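PDB 2OZG: GCN5-related N-acetyltransferase from Anabaena variabilis, which binds coenzyme A and probably acts as a GNAT-family N-acetyltransferase, perhaps transferring acetyl groups to aminoglycosides. Local coordinates for residues 140-143 with 144-148. Sequence-based numbering, arbitrary orientation.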
ATOM      1  N   TRP A 140     -17.800  -9.616   7.706  1.00 36.05           N
ATOM      2  CA  TRP A 140     -18.174  -8.883   6.538  1.00 35.48           C
ATOM      3  C   TRP A 140     -17.882  -7.418   6.713  1.00 35.35           C
ATOM      4  O   TRP A 140     -17.901  -6.938   7.813  1.00 32.92           O
ATOM      5  CB  TRP A 140     -19.683  -9.026   6.309  1.00 37.85           C
ATOM      6  CG  TRP A 140     -20.045 -10.371   5.784  1.00 35.60           C
ATOM      7  CD1 TRP A 140     -20.239 -11.488   6.507  1.00 31.69           C
ATOM      8  CD2 TRP A 140     -20.208 -10.741   4.402  1.00 32.52           C
ATOM      9  NE1 TRP A 140     -20.543 -12.528   5.676  1.00 35.76           N
ATOM     10  CE2 TRP A 140     -20.544 -12.099   4.376  1.00 31.53           C
ATOM     11  CE3 TRP A 140     -20.152 -10.046   3.209  1.00 34.48           C
ATOM     12  CZ2 TRP A 140     -20.788 -12.804   3.178  1.00 30.25           C
ATOM     13  CZ3 TRP A 140     -20.424 -10.740   2.003  1.00 39.83           C
ATOM     14  CH2 TRP A 140     -20.733 -12.116   2.019  1.00 31.61           C
ATOM     15  N   GLU A 141     -17.662  -6.701   5.617  1.00 31.53           N
ATOM     16  CA  GLU A 141     -17.466  -5.276   5.723  1.00 34.39           C
ATOM     17  C   GLU A 141     -18.195  -4.610   4.598  1.00 33.41           C
ATOM     18  O   GLU A 141     -18.375  -5.225   3.546  1.00 35.45           O
ATOM     19  CB  GLU A 141     -15.983  -4.891   5.621  1.00 34.56           C
ATOM     20  CG  GLU A 141     -15.389  -5.011   4.269  1.00 38.94           C
ATOM     21  CD  GLU A 141     -13.970  -4.441   4.248  1.00 43.24           C
ATOM     22  OE1 GLU A 141     -13.128  -5.016   4.954  1.00 45.62           O
ATOM     23  OE2 GLU A 141     -13.715  -3.424   3.532  1.00 46.13           O
ATOM     24  N   ILE A 142     -18.550  -3.343   4.783  1.00 31.68           N
ATOM     25  CA  ILE A 142     -19.242  -2.614   3.742  1.00 29.59           C
ATOM     26  C   ILE A 142     -19.104  -1.121   3.898  1.00 30.68           C
ATOM     27  O   ILE A 142     -19.108  -0.612   5.037  1.00 31.73           O
ATOM     28  CB  ILE A 142     -20.737  -2.993   3.788  1.00 29.93           C
ATOM     29  CG1 ILE A 142     -21.506  -2.394   2.626  1.00 28.31           C
ATOM     30  CG2 ILE A 142     -21.412  -2.526   5.105  1.00 29.64           C
ATOM     31  CD1 ILE A 142     -22.938  -2.900   2.540  1.00 31.90           C
ATOM     32  N   PRO A 143     -18.977  -0.392   2.757  1.00 34.05           N
ATOM     33  CA  PRO A 143     -19.009   1.063   2.870  1.00 32.72           C
ATOM     34  C   PRO A 143     -20.419   1.549   3.242  1.00 34.29           C
ATOM     35  O   PRO A 143     -21.431   1.159   2.614  1.00 35.31           O
ATOM     36  CB  PRO A 143     -18.527   1.558   1.509  1.00 33.14           C
ATOM     37  CG  PRO A 143     -18.631   0.380   0.550  1.00 38.73           C
ATOM     38  CD  PRO A 143     -18.720  -0.865   1.376  1.00 34.81           C
ATOM     39  N   THR A 144     -20.474   2.404   4.263  1.00 35.85           N
ATOM     40  CA  THR A 144     -21.734   2.863   4.811  1.00 34.73           C
ATOM     41  C   THR A 144     -22.578   3.553   3.760  1.00 33.75           C
ATOM     42  O   THR A 144     -23.778   3.385   3.732  1.00 34.18           O
ATOM     43  CB  THR A 144     -21.511   3.832   5.999  1.00 34.95           C
ATOM     44  OG1 THR A 144     -20.460   3.376   6.847  1.00 36.43           O
ATOM     45  CG2 THR A 144     -22.739   3.938   6.848  1.00 41.67           C
ATOM     46  N   ASP A 145     -21.944   4.308   2.862  1.00 33.45           N
ATOM     47  CA  ASP A 145     -22.705   5.018   1.858  1.00 35.81           C
ATOM     48  C   ASP A 145     -23.240   4.172   0.675  1.00 37.05           C
ATOM     49  O   ASP A 145     -23.886   4.717  -0.227  1.00 37.15           O
ATOM     50  CB  ASP A 145     -21.927   6.254   1.384  1.00 38.14           C
ATOM     51  CG  ASP A 145     -20.688   5.907   0.625  1.00 51.26           C
ATOM     52  OD1 ASP A 145     -20.448   4.699   0.376  1.00 60.56           O
ATOM     53  OD2 ASP A 145     -19.947   6.871   0.273  1.00 62.48           O
ATOM     54  N   SER A 146     -22.953   2.870   0.664  1.00 33.38           N
ATOM     55  CA  SER A 146     -23.457   1.978  -0.351  1.00 36.25           C
ATOM     56  C   SER A 146     -24.735   1.275   0.129  1.00 36.99           C
ATOM     57  O   SER A 146     -25.431   0.655  -0.663  1.00 32.82           O
ATOM     58  CB  SER A 146     -22.401   0.938  -0.741  1.00 37.33           C
ATOM     59  OG  SER A 146     -22.285  -0.064   0.263  1.00 36.03           O
ATOM     60  N   ILE A 147     -25.108   1.445   1.401  1.00 38.87           N
ATOM     61  CA  ILE A 147     -26.294   0.718   1.952  1.00 38.86           C
ATOM     62  C   ILE A 147     -27.590   1.225   1.403  1.00 42.30           C
ATOM     63  O   ILE A 147     -28.435   0.442   0.942  1.00 41.25           O
ATOM     64  CB  ILE A 147     -26.312   0.744   3.465  1.00 40.48           C
ATOM     65  CG1 ILE A 147     -25.081  -0.031   3.960  1.00 41.24           C
ATOM     66  CG2 ILE A 147     -27.592   0.071   3.976  1.00 34.74           C
ATOM     67  CD1 ILE A 147     -24.759   0.162   5.451  1.00 39.39           C
ATOM     68  N   GLN A 148     -27.749   2.543   1.451  1.00 41.55           N
ATOM     69  CA  GLN A 148     -28.874   3.196   0.830  1.00 45.08           C
ATOM     70  C   GLN A 148     -30.220   2.503   1.082  1.00 46.00           C
ATOM     71  O   GLN A 148     -30.932   2.139   0.152  1.00 43.23           O
ATOM     72  CB  GLN A 148     -28.601   3.335  -0.679  1.00 41.78           C
ATOM     73  CG  GLN A 148     -27.321   4.132  -1.025  1.00 48.11           C
ATOM     74  CD  GLN A 148     -26.837   3.899  -2.466  1.00 51.28           C
ATOM     75  OE1 GLN A 148     -27.527   3.255  -3.270  1.00 55.46           O
ATOM     76  NE2 GLN A 148     -25.648   4.434  -2.797  1.00 54.92           N
TER
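Ser146 grips the carbonyl oxygen of Pro143 twice, a local example of how a type I beta-turn can end a strand. Its backbone N closes the turn through Thr144 and Asp145 with a 3.0 Å bond to Pro143 O, fairly straight at 161° although the donor stands above the carbonyl plane. The hydroxyl adds a second bond, Ser146 OG to Pro143 O at 2.8 Å, lying in that plane on a lone pair. With chi1 at 76°, OG sits between its own backbone N and carbonyl carbon, which turns it back toward the end of the strand; it is also hydrogen-bonded to Ser277 OG. With an alanine here, Pro143 O would probably keep the backbone bond but lose its in-plane donor, and Ser277 OG would lose this partner. The hydroxyl also packs against carbon, Ser146 OG lying 3.4 Å from Ile142 CG1. Deeper in, Ile142 CD1 meets Ile147 CG1 at 3.9 Å, the two side chains crossing at about a right angle. Thr144 OG1 bonds to Ile256 O. Ile142 also touches Trp261 of strand 258-263, antiparallel to strand 132-143, while Ile147, just past the strand, packs on Trp246, Ile249 and Ala250 of helix 239-250.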